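Local coordinates for methanol--corrinoid protein (Methanosarcina barkeri, PDB 2I2X) that carries a methyl group on its bound corrinoid, taking it from methanol with the help of MtaB and passing it to coenzyme M through MtaA, at residues I63-L77 with G108-P120. Residues are numbered along the deposited sequence; the frame is centred on the assembly and turned at random.
Sequences IEAGKDPIDLIDDAL and GIEYCKENSGATP
Ile-70 reaches into the loop that follows helix 95-113. Its CB leads to CG1, which is anti to the backbone N (chi1 -152°); this turns the branch toward Thr-119 and Pro-120. There CG1 meets Pro-120 CA at 3.8 Å and lies near the carbonyl O of Thr-119. The tip, CD1, sits between Ser-116 CB (3.7 Å) and the ring of Pro-120, touching CB and CG of that ring. An alanine here would take away this tip and would probably leave a gap between Ser-116 and Pro-120. Ser-116 OG donates to Lys-113 O at 2.7 Å, from above the carbonyl plane, which ties the loop back to Lys-113. Ile-73 adds its CD1 to Pro-120 CB, and its CG1 lies 4.1 Å from Cys-112 CB. One turn on, Leu-77 CD1 packs on the backbone at Gly-108 and on Ile-109 CG1 (3.8 Å). At the other end, Ile-63 CD1 of helix 52-65 comes to the edge of the Tyr-111 ring. The contact is mainly apolar. In the helical N-terminal B12-binding region, it joins the start of helix 72-89 and the turn before it to the last part of helix 95-113 and the loop after it. The short helical segments run roughly antiparallel, at 144°. Helix 52-65 packs on Leu-72, Leu-77 and Tyr-111, while helix 41-48 meets Ala-76 and Leu-77.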
loop_
_atom_site.group_PDB
_atom_site.type_symbol
_atom_site.label_atom_id
_atom_site.label_comp_id
_atom_site.label_asym_id
_atom_site.label_seq_id
_atom_site.Cartn_x
_atom_site.Cartn_y
_atom_site.Cartn_z
ATOM N N ILE B 63 -1.820 47.335 -37.529
ATOM C CA ILE B 63 -1.793 48.752 -37.124
ATOM C C ILE B 63 -1.447 49.685 -38.289
ATOM O O ILE B 63 -1.625 50.899 -38.186
ATOM C CB ILE B 63 -0.852 49.035 -35.897
ATOM C CG1 ILE B 63 0.454 48.226 -35.995
ATOM C CG2 ILE B 63 -1.597 48.805 -34.569
ATOM C CD1 ILE B 63 1.233 48.047 -34.658
ATOM N N GLU B 64 -0.968 49.107 -39.392
ATOM C CA GLU B 64 -0.631 49.863 -40.600
ATOM C C GLU B 64 -1.810 50.009 -41.552
ATOM O O GLU B 64 -2.029 51.083 -42.101
ATOM C CB GLU B 64 0.564 49.244 -41.333
ATOM C CG GLU B 64 1.915 49.567 -40.688
ATOM C CD GLU B 64 3.095 49.499 -41.657
ATOM O OE1 GLU B 64 2.893 49.668 -42.885
ATOM O OE2 GLU B 64 4.233 49.290 -41.174
ATOM N N ALA B 65 -2.555 48.926 -41.750
ATOM C CA ALA B 65 -3.729 48.930 -42.627
ATOM C C ALA B 65 -5.008 49.333 -41.880
ATOM O O ALA B 65 -6.074 49.490 -42.482
ATOM C CB ALA B 65 -3.897 47.566 -43.293
ATOM N N GLY B 66 -4.887 49.482 -40.565
ATOM C CA GLY B 66 -5.966 49.957 -39.706
ATOM C C GLY B 66 -5.310 50.720 -38.579
ATOM O O GLY B 66 -4.251 51.310 -38.776
ATOM N N LYS B 67 -5.910 50.691 -37.394
ATOM C CA LYS B 67 -5.362 51.411 -36.236
ATOM C C LYS B 67 -5.107 50.464 -35.042
ATOM O O LYS B 67 -4.545 49.387 -35.230
ATOM C CB LYS B 67 -6.288 52.589 -35.881
ATOM C CG LYS B 67 -6.159 53.776 -36.848
ATOM C CD LYS B 67 -7.507 54.238 -37.401
ATOM C CE LYS B 67 -7.324 54.881 -38.766
ATOM N NZ LYS B 67 -8.619 55.217 -39.398
ATOM N N ASP B 68 -5.477 50.894 -33.831
ATOM C CA ASP B 68 -5.751 50.003 -32.688
ATOM C C ASP B 68 -4.539 49.367 -32.011
ATOM O O ASP B 68 -4.451 48.144 -31.925
ATOM C CB ASP B 68 -6.710 48.880 -33.103
ATOM C CG ASP B 68 -8.060 49.384 -33.517
ATOM O OD1 ASP B 68 -8.811 49.856 -32.637
ATOM O OD2 ASP B 68 -8.376 49.278 -34.721
ATOM N N PRO B 69 -3.615 50.179 -31.493
ATOM C CA PRO B 69 -2.452 49.543 -30.856
ATOM C C PRO B 69 -2.849 48.661 -29.668
ATOM O O PRO B 69 -2.576 47.467 -29.672
ATOM C CB PRO B 69 -1.614 50.730 -30.385
ATOM C CG PRO B 69 -2.576 51.915 -30.377
ATOM C CD PRO B 69 -3.569 51.650 -31.445
ATOM N N ILE B 70 -3.524 49.260 -28.690
ATOM C CA ILE B 70 -3.911 48.604 -27.444
ATOM C C ILE B 70 -5.177 47.750 -27.591
ATOM O O ILE B 70 -5.417 46.853 -26.784
ATOM C CB ILE B 70 -4.096 49.663 -26.297
ATOM C CG1 ILE B 70 -3.823 49.058 -24.921
ATOM C CG2 ILE B 70 -5.481 50.344 -26.355
ATOM C CD1 ILE B 70 -2.357 48.815 -24.643
ATOM N N ASP B 71 -5.979 48.040 -28.618
ATOM C CA ASP B 71 -7.256 47.352 -28.848
ATOM C C ASP B 71 -7.077 45.911 -29.353
ATOM O O ASP B 71 -7.924 45.046 -29.099
ATOM C CB ASP B 71 -8.121 48.134 -29.847
ATOM C CG ASP B 71 -8.291 49.604 -29.477
ATOM O OD1 ASP B 71 -9.389 49.963 -28.997
ATOM O OD2 ASP B 71 -7.340 50.396 -29.680
ATOM N N LEU B 72 -5.977 45.679 -30.076
ATOM C CA LEU B 72 -5.616 44.364 -30.620
ATOM C C LEU B 72 -5.381 43.301 -29.540
ATOM O O LEU B 72 -5.483 42.107 -29.812
ATOM C CB LEU B 72 -4.368 44.468 -31.511
ATOM C CG LEU B 72 -4.468 45.099 -32.901
ATOM C CD1 LEU B 72 -3.083 45.431 -33.431
ATOM C CD2 LEU B 72 -5.221 44.219 -33.885
ATOM N N ILE B 73 -5.055 43.736 -28.325
ATOM C CA ILE B 73 -4.901 42.824 -27.196
ATOM C C ILE B 73 -6.140 41.944 -27.056
ATOM O O ILE B 73 -6.021 40.728 -26.907
ATOM C CB ILE B 73 -4.589 43.576 -25.865
ATOM C CG1 ILE B 73 -3.170 44.156 -25.906
ATOM C CG2 ILE B 73 -4.763 42.654 -24.653
ATOM C CD1 ILE B 73 -2.779 44.990 -24.688
ATOM N N ASP B 74 -7.319 42.554 -27.144
ATOM C CA ASP B 74 -8.574 41.841 -26.920
ATOM C C ASP B 74 -9.259 41.400 -28.212
ATOM O O ASP B 74 -10.259 40.675 -28.178
ATOM C CB ASP B 74 -9.518 42.696 -26.066
ATOM C CG ASP B 74 -8.872 43.152 -24.759
ATOM O OD1 ASP B 74 -8.299 42.303 -24.040
ATOM O OD2 ASP B 74 -8.930 44.361 -24.447
ATOM N N ASP B 75 -8.699 41.829 -29.342
ATOM C CA ASP B 75 -9.286 41.584 -30.660
ATOM C C ASP B 75 -8.445 40.641 -31.515
ATOM O O ASP B 75 -8.978 39.925 -32.358
ATOM C CB ASP B 75 -9.494 42.907 -31.414
ATOM C CG ASP B 75 -10.536 43.804 -30.763
ATOM O OD1 ASP B 75 -11.460 43.273 -30.109
ATOM O OD2 ASP B 75 -10.436 45.043 -30.917
ATOM N N ALA B 76 -7.132 40.657 -31.311
ATOM C CA ALA B 76 -6.230 39.771 -32.047
ATOM C C ALA B 76 -5.492 38.747 -31.152
ATOM O O ALA B 76 -5.252 37.612 -31.573
ATOM C CB ALA B 76 -5.240 40.584 -32.875
ATOM N N LEU B 77 -5.147 39.145 -29.926
ATOM C CA LEU B 77 -4.361 38.295 -29.033
ATOM C C LEU B 77 -5.199 37.419 -28.096
ATOM O O LEU B 77 -4.885 36.248 -27.914
ATOM C CB LEU B 77 -3.336 39.126 -28.247
ATOM C CG LEU B 77 -2.227 39.870 -29.012
ATOM C CD1 LEU B 77 -1.190 40.403 -28.037
ATOM C CD2 LEU B 77 -1.544 39.028 -30.093
ATOM N N GLY B 108 3.529 39.553 -27.679
ATOM C CA GLY B 108 2.634 40.395 -28.449
ATOM C C GLY B 108 2.101 41.510 -27.577
ATOM O O GLY B 108 2.061 42.667 -28.003
ATOM N N ILE B 109 1.697 41.164 -26.354
ATOM C CA ILE B 109 1.191 42.153 -25.396
ATOM C C ILE B 109 2.205 43.284 -25.150
ATOM O O ILE B 109 1.834 44.455 -25.156
ATOM C CB ILE B 109 0.684 41.500 -24.062
ATOM C CG1 ILE B 109 -0.732 40.931 -24.253
ATOM C CG2 ILE B 109 0.708 42.505 -22.894
ATOM C CD1 ILE B 109 -1.380 40.352 -22.991
ATOM N N GLU B 110 3.479 42.941 -24.975
ATOM C CA GLU B 110 4.527 43.956 -24.765
ATOM C C GLU B 110 4.978 44.697 -26.046
ATOM O O GLU B 110 5.676 45.715 -25.961
ATOM C CB GLU B 110 5.730 43.372 -24.014
ATOM C CG GLU B 110 6.272 42.093 -24.624
ATOM C CD GLU B 110 7.776 41.970 -24.529
ATOM O OE1 GLU B 110 8.293 40.863 -24.802
ATOM O OE2 GLU B 110 8.441 42.975 -24.189
ATOM N N TYR B 111 4.593 44.194 -27.219
ATOM C CA TYR B 111 4.791 44.952 -28.459
ATOM C C TYR B 111 3.651 45.969 -28.633
ATOM O O TYR B 111 3.810 46.991 -29.308
ATOM C CB TYR B 111 4.922 44.034 -29.687
ATOM C CG TYR B 111 5.347 44.763 -30.958
ATOM C CD1 TYR B 111 6.704 44.959 -31.256
ATOM C CD2 TYR B 111 4.391 45.265 -31.857
ATOM C CE1 TYR B 111 7.099 45.633 -32.415
ATOM C CE2 TYR B 111 4.775 45.941 -33.018
ATOM C CZ TYR B 111 6.129 46.119 -33.289
ATOM O OH TYR B 111 6.511 46.789 -34.429
ATOM N N CYS B 112 2.509 45.676 -28.013
ATOM C CA CYS B 112 1.386 46.613 -27.937
ATOM C C CYS B 112 1.602 47.684 -26.865
ATOM O O CYS B 112 0.929 48.718 -26.887
ATOM C CB CYS B 112 0.079 45.867 -27.682
ATOM S SG CYS B 112 -0.425 44.834 -29.058
ATOM N N LYS B 113 2.519 47.416 -25.930
ATOM C CA LYS B 113 3.007 48.410 -24.973
ATOM C C LYS B 113 3.752 49.509 -25.735
ATOM O O LYS B 113 3.667 50.693 -25.397
ATOM C CB LYS B 113 3.983 47.768 -23.970
ATOM C CG LYS B 113 3.392 47.025 -22.757
ATOM C CD LYS B 113 4.478 46.870 -21.660
ATOM C CE LYS B 113 4.140 45.820 -20.595
ATOM N NZ LYS B 113 4.557 44.438 -20.980
ATOM N N GLU B 114 4.476 49.091 -26.772
ATOM C CA GLU B 114 5.385 49.952 -27.520
ATOM C C GLU B 114 4.703 50.887 -28.517
ATOM O O GLU B 114 5.388 51.589 -29.263
ATOM C CB GLU B 114 6.419 49.102 -28.261
ATOM C CG GLU B 114 7.390 48.344 -27.357
ATOM C CD GLU B 114 8.183 47.291 -28.114
ATOM O OE1 GLU B 114 8.484 47.511 -29.313
ATOM O OE2 GLU B 114 8.497 46.239 -27.513
ATOM N N ASN B 115 3.368 50.894 -28.547
ATOM C CA ASN B 115 2.599 51.787 -29.427
ATOM C C ASN B 115 1.333 52.312 -28.745
ATOM O O ASN B 115 0.361 52.650 -29.410
ATOM C CB ASN B 115 2.222 51.070 -30.733
ATOM C CG ASN B 115 3.430 50.538 -31.491
ATOM O OD1 ASN B 115 4.432 51.235 -31.661
ATOM N ND2 ASN B 115 3.332 49.297 -31.959
ATOM N N SER B 116 1.359 52.399 -27.417
ATOM C CA SER B 116 0.137 52.573 -26.627
ATOM C C SER B 116 -0.024 53.932 -25.962
ATOM O O SER B 116 -0.876 54.722 -26.363
ATOM C CB SER B 116 0.031 51.468 -25.559
ATOM O OG SER B 116 1.196 51.398 -24.741
ATOM N N GLY B 117 0.779 54.181 -24.931
ATOM C CA GLY B 117 0.576 55.317 -24.038
ATOM C C GLY B 117 -0.706 55.223 -23.218
ATOM O O GLY B 117 -0.758 55.718 -22.088
ATOM N N ALA B 118 -1.727 54.571 -23.784
ATOM C CA ALA B 118 -3.088 54.522 -23.222
ATOM C C ALA B 118 -3.314 53.565 -22.032
ATOM O O ALA B 118 -4.345 53.669 -21.361
ATOM C CB ALA B 118 -4.112 54.239 -24.337
ATOM N N THR B 119 -2.362 52.656 -21.779
ATOM C CA THR B 119 -2.457 51.613 -20.731
ATOM C C THR B 119 -3.443 50.503 -21.114
ATOM O O THR B 119 -4.565 50.793 -21.536
ATOM C CB THR B 119 -2.806 52.186 -19.312
ATOM O OG1 THR B 119 -1.904 53.246 -18.990
ATOM C CG2 THR B 119 -2.706 51.116 -18.218
ATOM N N PRO B 120 -3.025 49.226 -20.971
ATOM C CA PRO B 120 -3.948 48.117 -21.238
ATOM C C PRO B 120 -4.883 47.880 -20.054
ATOM O O PRO B 120 -4.646 48.409 -18.972
ATOM C CB PRO B 120 -3.017 46.916 -21.447
ATOM C CG PRO B 120 -1.590 47.415 -21.186
ATOM C CD PRO B 120 -1.691 48.754 -20.552
#